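Local coordinates for tudor domain-containing protein 1 (Mus musculus, PDB 4B9W) that serves as a scaffold for Piwi proteins with methylated arginines in piRNA-guided transposon silencing during spermatogenesis, this chain being its third, extended Tudor domain, at residues Met129-Val134 with Asn170-Glu175; Val11-Asp16 with Cys34-Asp39. All blocks are in the same frame, centred on the assembly; numbering follows the deposited sequence.

Contact 1 of 2, residues Met129-Val134 with Asn170-Glu175; sequences MQCWLV and NGVGVE
A chi1 of 47° tucks W132 CG in over its own main chain, and a chi2 of 91° swings the indole broadside to G173 on the neighbouring strand. This is a parallel pairing of strands 129-133 and 171-178 in the mixed sheet, which fits the nuclease-like, OB-fold half that accompanies the Tudor core in extended Tudor domains. Four backbone bonds hold the ladder. Those on W132 form its middle: its O takes the N-H of V174 at 2.8 Å, almost head-on, and its N donates to V172 O at 3.0 Å. V172 N to Q130 O and V134 N to V174 O carry the pairing to both ends.

G173 has no side chain, which lets the indole come down directly on the main chain. G173 CA lies 3.4 Å from the centroid of the five-membered ring of W132, a CH-pi contact over the face. V172 O lies on the same face of the indole, 3.7 Å above the plane. At the edge of the six-membered ring, N170 brings OD1 to 3.4 Å from W132 CZ3, with its amide nearly perpendicular to the indole. The pyrrole N-H bonds to E166 on strand 160-168, so the ring's rotation is fixed by a polar anchor as well as by packing. Just past the end of the strand, V134 sets CG1 3.5 Å from G173 C, on the indole's side of the sheet.

C131 and V172 occupy the other face of the sheet. F13, from the loop before strand 18-26, packs on V172. Between the two strands themselves, C131 CB nears V174 CG2 at 4.2 Å, and C131 SG lies 3.7 Å from V172 CG2.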
loop_
_atom_site.group_PDB
_atom_site.type_symbol
_atom_site.label_atom_id
_atom_site.label_comp_id
_atom_site.label_asym_id
_atom_site.label_seq_id
_atom_site.Cartn_x
_atom_site.Cartn_y
_atom_site.Cartn_z
ATOM N N MET A 129 15.420 4.695 -0.030
ATOM C CA MET A 129 15.233 4.396 -1.440
ATOM C C MET A 129 14.598 3.035 -1.599
ATOM O O MET A 129 15.193 2.037 -1.162
ATOM C CB MET A 129 16.603 4.412 -2.132
ATOM C CG MET A 129 17.276 5.778 -2.101
ATOM S SD MET A 129 16.209 7.045 -2.842
ATOM C CE MET A 129 15.733 6.223 -4.378
ATOM N N GLN A 130 13.420 2.974 -2.220
ATOM C CA GLN A 130 12.773 1.665 -2.419
ATOM C C GLN A 130 13.569 0.858 -3.429
ATOM O O GLN A 130 13.931 1.396 -4.471
ATOM C CB GLN A 130 11.323 1.802 -2.914
ATOM C CG GLN A 130 10.615 0.459 -2.998
ATOM C CD GLN A 130 9.170 0.574 -3.453
ATOM O OE1 GLN A 130 8.733 1.625 -3.926
ATOM N NE2 GLN A 130 8.429 -0.518 -3.332
ATOM N N CYS A 131 13.833 -0.412 -3.115
ATOM C CA CYS A 131 14.571 -1.308 -3.982
ATOM C C CYS A 131 13.813 -2.603 -4.201
ATOM O O CYS A 131 12.841 -2.861 -3.533
ATOM C CB CYS A 131 15.929 -1.661 -3.396
ATOM S SG CYS A 131 16.954 -0.242 -3.006
ATOM N N TRP A 132 14.254 -3.376 -5.186
ATOM C CA TRP A 132 13.840 -4.782 -5.350
ATOM C C TRP A 132 14.989 -5.505 -5.939
ATOM O O TRP A 132 15.786 -4.900 -6.601
ATOM C CB TRP A 132 12.618 -4.926 -6.240
ATOM C CG TRP A 132 12.658 -4.144 -7.521
ATOM C CD1 TRP A 132 13.130 -4.553 -8.774
ATOM C CD2 TRP A 132 12.170 -2.779 -7.721
ATOM N NE1 TRP A 132 12.971 -3.544 -9.698
ATOM C CE2 TRP A 132 12.409 -2.457 -9.123
ATOM C CE3 TRP A 132 11.571 -1.823 -6.895
ATOM C CZ2 TRP A 132 12.075 -1.228 -9.653
ATOM C CZ3 TRP A 132 11.222 -0.583 -7.446
ATOM C CH2 TRP A 132 11.472 -0.295 -8.793
ATOM N N LEU A 133 15.121 -6.798 -5.685
ATOM C CA LEU A 133 16.190 -7.575 -6.307
ATOM C C LEU A 133 15.786 -7.865 -7.746
ATOM O O LEU A 133 14.637 -8.151 -8.014
ATOM C CB LEU A 133 16.423 -8.905 -5.576
ATOM C CG LEU A 133 17.009 -8.844 -4.154
ATOM C CD1 LEU A 133 17.198 -10.261 -3.630
ATOM C CD2 LEU A 133 18.315 -8.084 -4.121
ATOM N N VAL A 134 16.722 -7.776 -8.680
ATOM C CA VAL A 134 16.373 -8.078 -10.062
ATOM C C VAL A 134 16.495 -9.581 -10.325
ATOM O O VAL A 134 17.147 -10.314 -9.571
ATOM C CB VAL A 134 17.209 -7.282 -11.070
ATOM C CG1 VAL A 134 16.911 -5.795 -10.922
ATOM C CG2 VAL A 134 18.691 -7.602 -10.915
ATOM N N ASN A 170 9.301 5.169 -9.103
ATOM C CA ASN A 170 9.041 4.791 -7.703
ATOM C C ASN A 170 10.199 4.071 -6.945
ATOM O O ASN A 170 10.057 3.771 -5.757
ATOM C CB ASN A 170 7.727 3.972 -7.619
ATOM C CG ASN A 170 7.895 2.523 -8.053
ATOM O OD1 ASN A 170 8.953 1.917 -7.878
ATOM N ND2 ASN A 170 6.833 1.949 -8.596
ATOM N N GLY A 171 11.323 3.787 -7.612
ATOM C CA GLY A 171 12.451 3.092 -6.957
ATOM C C GLY A 171 13.496 2.501 -7.886
ATOM O O GLY A 171 13.584 2.899 -9.034
ATOM N N VAL A 172 14.296 1.557 -7.378
ATOM C CA VAL A 172 15.367 0.929 -8.147
ATOM C C VAL A 172 15.467 -0.609 -7.984
ATOM O O VAL A 172 15.377 -1.144 -6.871
ATOM C CB VAL A 172 16.749 1.578 -7.826
ATOM C CG1 VAL A 172 16.694 3.093 -7.971
ATOM C CG2 VAL A 172 17.242 1.214 -6.440
ATOM N N GLY A 173 15.652 -1.304 -9.112
ATOM C CA GLY A 173 15.955 -2.733 -9.131
ATOM C C GLY A 173 17.466 -2.910 -9.013
ATOM O O GLY A 173 18.225 -2.326 -9.786
ATOM N N VAL A 174 17.909 -3.700 -8.045
ATOM C CA VAL A 174 19.338 -3.841 -7.750
ATOM C C VAL A 174 19.776 -5.291 -7.726
ATOM O O VAL A 174 18.975 -6.203 -7.491
ATOM C CB VAL A 174 19.715 -3.238 -6.373
ATOM C CG1 VAL A 174 19.475 -1.735 -6.359
ATOM C CG2 VAL A 174 18.937 -3.938 -5.255
ATOM N N GLU A 175 21.063 -5.482 -8.003
ATOM C CA GLU A 175 21.771 -6.712 -7.714
ATOM C C GLU A 175 22.604 -6.416 -6.468
ATOM O O GLU A 175 23.316 -5.392 -6.418
ATOM C CB GLU A 175 22.653 -7.066 -8.917
ATOM C CG GLU A 175 23.407 -8.375 -8.829
ATOM C CD GLU A 175 24.649 -8.382 -9.726
ATOM O OE1 GLU A 175 25.580 -7.535 -9.537
ATOM O OE2 GLU A 175 24.702 -9.252 -10.618
#

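Contact 2 of 2, residues Val11-Asp16 with Cys34-Asp39; sequences VEFTVD and CHFLKD
An aromatic pair, F13 with F36, and a lysine bonded to a main-chain carbonyl, K38 with E12, pin the N-terminal loop 11-16 against strand 31-36 and the residues that follow it, at the surface of the mixed sheet. The loop runs just ahead of strand 18-26, the antiparallel neighbour of strand 31-36.

F13 comes edge first over the face of F36, a T-shaped stack with centroids 4.5 Å apart and planes at 60°. The leading atoms are CE1 and CZ: F13 CZ stands over the centre of the F36 ring, while F13 CE1 is 3.3 Å from F36 CD2 at its rim. F36 is buried beneath it, packed on V19 and V21 of strand 18-26 and on M129 and C131 of strand 129-133, so F13 lies as a lid on the edge of that apolar layer.

With chi1 at 57° and the rest of the chain extended (chi2 171°), K38 spans the gap to the loop. K38 and V11 reach toward each other, K38 CE coming 3.7 Å from V11 CG1, and K38 NZ donates to E12 O over a short 2.6 Å, nearly in line with the C=O bond. The same ammonium forms a salt bridge with E17, whose carboxylate also accepts the N-H of T14. With a carbonyl and a carboxylate both drawing on NZ, the lysine's positive charge is probably stabilised, and its two grips tie the loop down beside the ring stack.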
loop_
_atom_site.group_PDB
_atom_site.type_symbol
_atom_site.label_atom_id
_atom_site.label_comp_id
_atom_site.label_asym_id
_atom_site.label_seq_id
_atom_site.Cartn_x
_atom_site.Cartn_y
_atom_site.Cartn_z
ATOM N N VAL A 11 17.258 10.443 -3.658
ATOM C CA VAL A 11 18.628 10.182 -4.049
ATOM C C VAL A 11 18.562 9.768 -5.511
ATOM O O VAL A 11 17.622 9.088 -5.929
ATOM C CB VAL A 11 19.295 9.062 -3.208
ATOM C CG1 VAL A 11 20.720 8.805 -3.682
ATOM C CG2 VAL A 11 19.289 9.440 -1.739
ATOM N N GLU A 12 19.549 10.208 -6.282
ATOM C CA GLU A 12 19.570 9.975 -7.721
ATOM C C GLU A 12 20.738 9.082 -8.107
ATOM O O GLU A 12 21.811 9.154 -7.487
ATOM C CB GLU A 12 19.637 11.318 -8.462
ATOM C CG GLU A 12 18.387 12.185 -8.294
ATOM C CD GLU A 12 17.160 11.558 -8.917
ATOM O OE1 GLU A 12 17.319 10.499 -9.557
ATOM O OE2 GLU A 12 16.037 12.112 -8.796
ATOM N N PHE A 13 20.507 8.258 -9.137
ATOM C CA PHE A 13 21.474 7.266 -9.622
ATOM C C PHE A 13 21.699 7.287 -11.130
ATOM O O PHE A 13 20.856 7.746 -11.905
ATOM C CB PHE A 13 20.992 5.838 -9.271
ATOM C CG PHE A 13 20.707 5.641 -7.819
ATOM C CD1 PHE A 13 21.735 5.317 -6.933
ATOM C CD2 PHE A 13 19.432 5.830 -7.321
ATOM C CE1 PHE A 13 21.485 5.167 -5.585
ATOM C CE2 PHE A 13 19.176 5.669 -5.967
ATOM C CZ PHE A 13 20.198 5.343 -5.102
ATOM N N THR A 14 22.826 6.708 -11.542
ATOM C CA THR A 14 23.030 6.355 -12.937
ATOM C C THR A 14 22.919 4.827 -13.136
ATOM O O THR A 14 23.235 4.028 -12.237
ATOM C CB THR A 14 24.372 6.871 -13.460
ATOM O OG1 THR A 14 25.419 6.243 -12.732
ATOM C CG2 THR A 14 24.471 8.416 -13.320
ATOM N N VAL A 15 22.480 4.437 -14.332
ATOM C CA VAL A 15 22.298 3.029 -14.644
ATOM C C VAL A 15 23.668 2.358 -14.541
ATOM O O VAL A 15 24.670 2.926 -14.964
ATOM C CB VAL A 15 21.640 2.833 -16.027
ATOM C CG1 VAL A 15 21.528 1.361 -16.378
ATOM C CG2 VAL A 15 20.262 3.497 -16.048
ATOM N N ASP A 16 23.690 1.189 -13.901
ATOM C CA ASP A 16 24.912 0.434 -13.566
ATOM C C ASP A 16 25.855 1.061 -12.548
ATOM O O ASP A 16 26.955 0.540 -12.337
ATOM C CB ASP A 16 25.699 0.038 -14.815
ATOM C CG ASP A 16 25.054 -1.094 -15.554
ATOM O OD1 ASP A 16 24.286 -1.867 -14.925
ATOM O OD2 ASP A 16 25.317 -1.217 -16.773
ATOM N N CYS A 34 16.837 0.929 1.251
ATOM C CA CYS A 34 18.264 1.027 1.536
ATOM C C CYS A 34 18.685 2.463 1.741
ATOM O O CYS A 34 18.154 3.374 1.107
ATOM C CB CYS A 34 19.095 0.461 0.379
ATOM S SG CYS A 34 18.994 -1.331 0.123
ATOM N N HIS A 35 19.646 2.650 2.640
ATOM C CA HIS A 35 20.488 3.817 2.617
ATOM C C HIS A 35 21.649 3.540 1.696
ATOM O O HIS A 35 22.365 2.546 1.870
ATOM C CB HIS A 35 21.007 4.133 3.997
ATOM C CG HIS A 35 19.944 4.568 4.959
ATOM N ND1 HIS A 35 19.987 4.260 6.276
ATOM C CD2 HIS A 35 18.791 5.301 4.760
ATOM C CE1 HIS A 35 18.917 4.783 6.892
ATOM N NE2 HIS A 35 18.174 5.419 5.959
ATOM N N PHE A 36 21.822 4.409 0.696
ATOM C CA PHE A 36 22.957 4.359 -0.217
ATOM C C PHE A 36 24.105 5.221 0.340
ATOM O O PHE A 36 23.933 6.424 0.618
ATOM C CB PHE A 36 22.512 4.763 -1.623
ATOM C CG PHE A 36 21.654 3.716 -2.296
ATOM C CD1 PHE A 36 20.358 3.486 -1.884
ATOM C CD2 PHE A 36 22.166 2.935 -3.316
ATOM C CE1 PHE A 36 19.571 2.531 -2.505
ATOM C CE2 PHE A 36 21.395 1.966 -3.945
ATOM C CZ PHE A 36 20.098 1.758 -3.537
ATOM N N LEU A 37 25.246 4.586 0.577
ATOM C CA LEU A 37 26.338 5.225 1.303
ATOM C C LEU A 37 27.230 5.965 0.327
ATOM O O LEU A 37 28.329 5.506 -0.029
ATOM C CB LEU A 37 27.136 4.209 2.131
ATOM C CG LEU A 37 26.366 3.240 3.033
ATOM C CD1 LEU A 37 27.334 2.262 3.697
ATOM C CD2 LEU A 37 25.525 3.962 4.074
ATOM N N LYS A 38 26.721 7.095 -0.147
ATOM C CA LYS A 38 27.481 7.998 -1.000
ATOM C C LYS A 38 27.213 9.436 -0.566
ATOM O O LYS A 38 26.306 9.696 0.232
ATOM C CB LYS A 38 27.151 7.786 -2.483
ATOM C CG LYS A 38 25.693 7.932 -2.892
ATOM C CD LYS A 38 25.570 7.913 -4.416
ATOM C CE LYS A 38 24.184 8.360 -4.876
ATOM N NZ LYS A 38 24.116 8.616 -6.345
ATOM N N ASP A 39 28.032 10.353 -1.062
ATOM C CA ASP A 39 27.849 11.782 -0.806
ATOM C C ASP A 39 27.676 12.134 0.679
ATOM O O ASP A 39 26.952 13.075 0.997
ATOM C CB ASP A 39 26.634 12.289 -1.604
ATOM C CG ASP A 39 26.771 12.039 -3.098
ATOM O OD1 ASP A 39 27.901 12.201 -3.609
ATOM O OD2 ASP A 39 25.764 11.680 -3.758
#

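How the contacts relate
Contact 2 comes first along the chain and closes before contact 1 opens; their centres are about 11 Å apart. Both reach the mixed sheet, contact 2 through strand 31-36, which lies antiparallel to strand 129-133 of contact 1. They touch directly: M129 O is 3.1 Å from C34 N, a probable backbone hydrogen bond, and M129 SD packs 3.6 Å from V11 N. Between the two contacts the chain builds the separate five-stranded Tudor sheet, from strand 71-76 to strand 114-116. Segments from either side of that Tudor core in the sequence therefore assemble one sheet, consistent with the extended domain behaving as one unit of two parts.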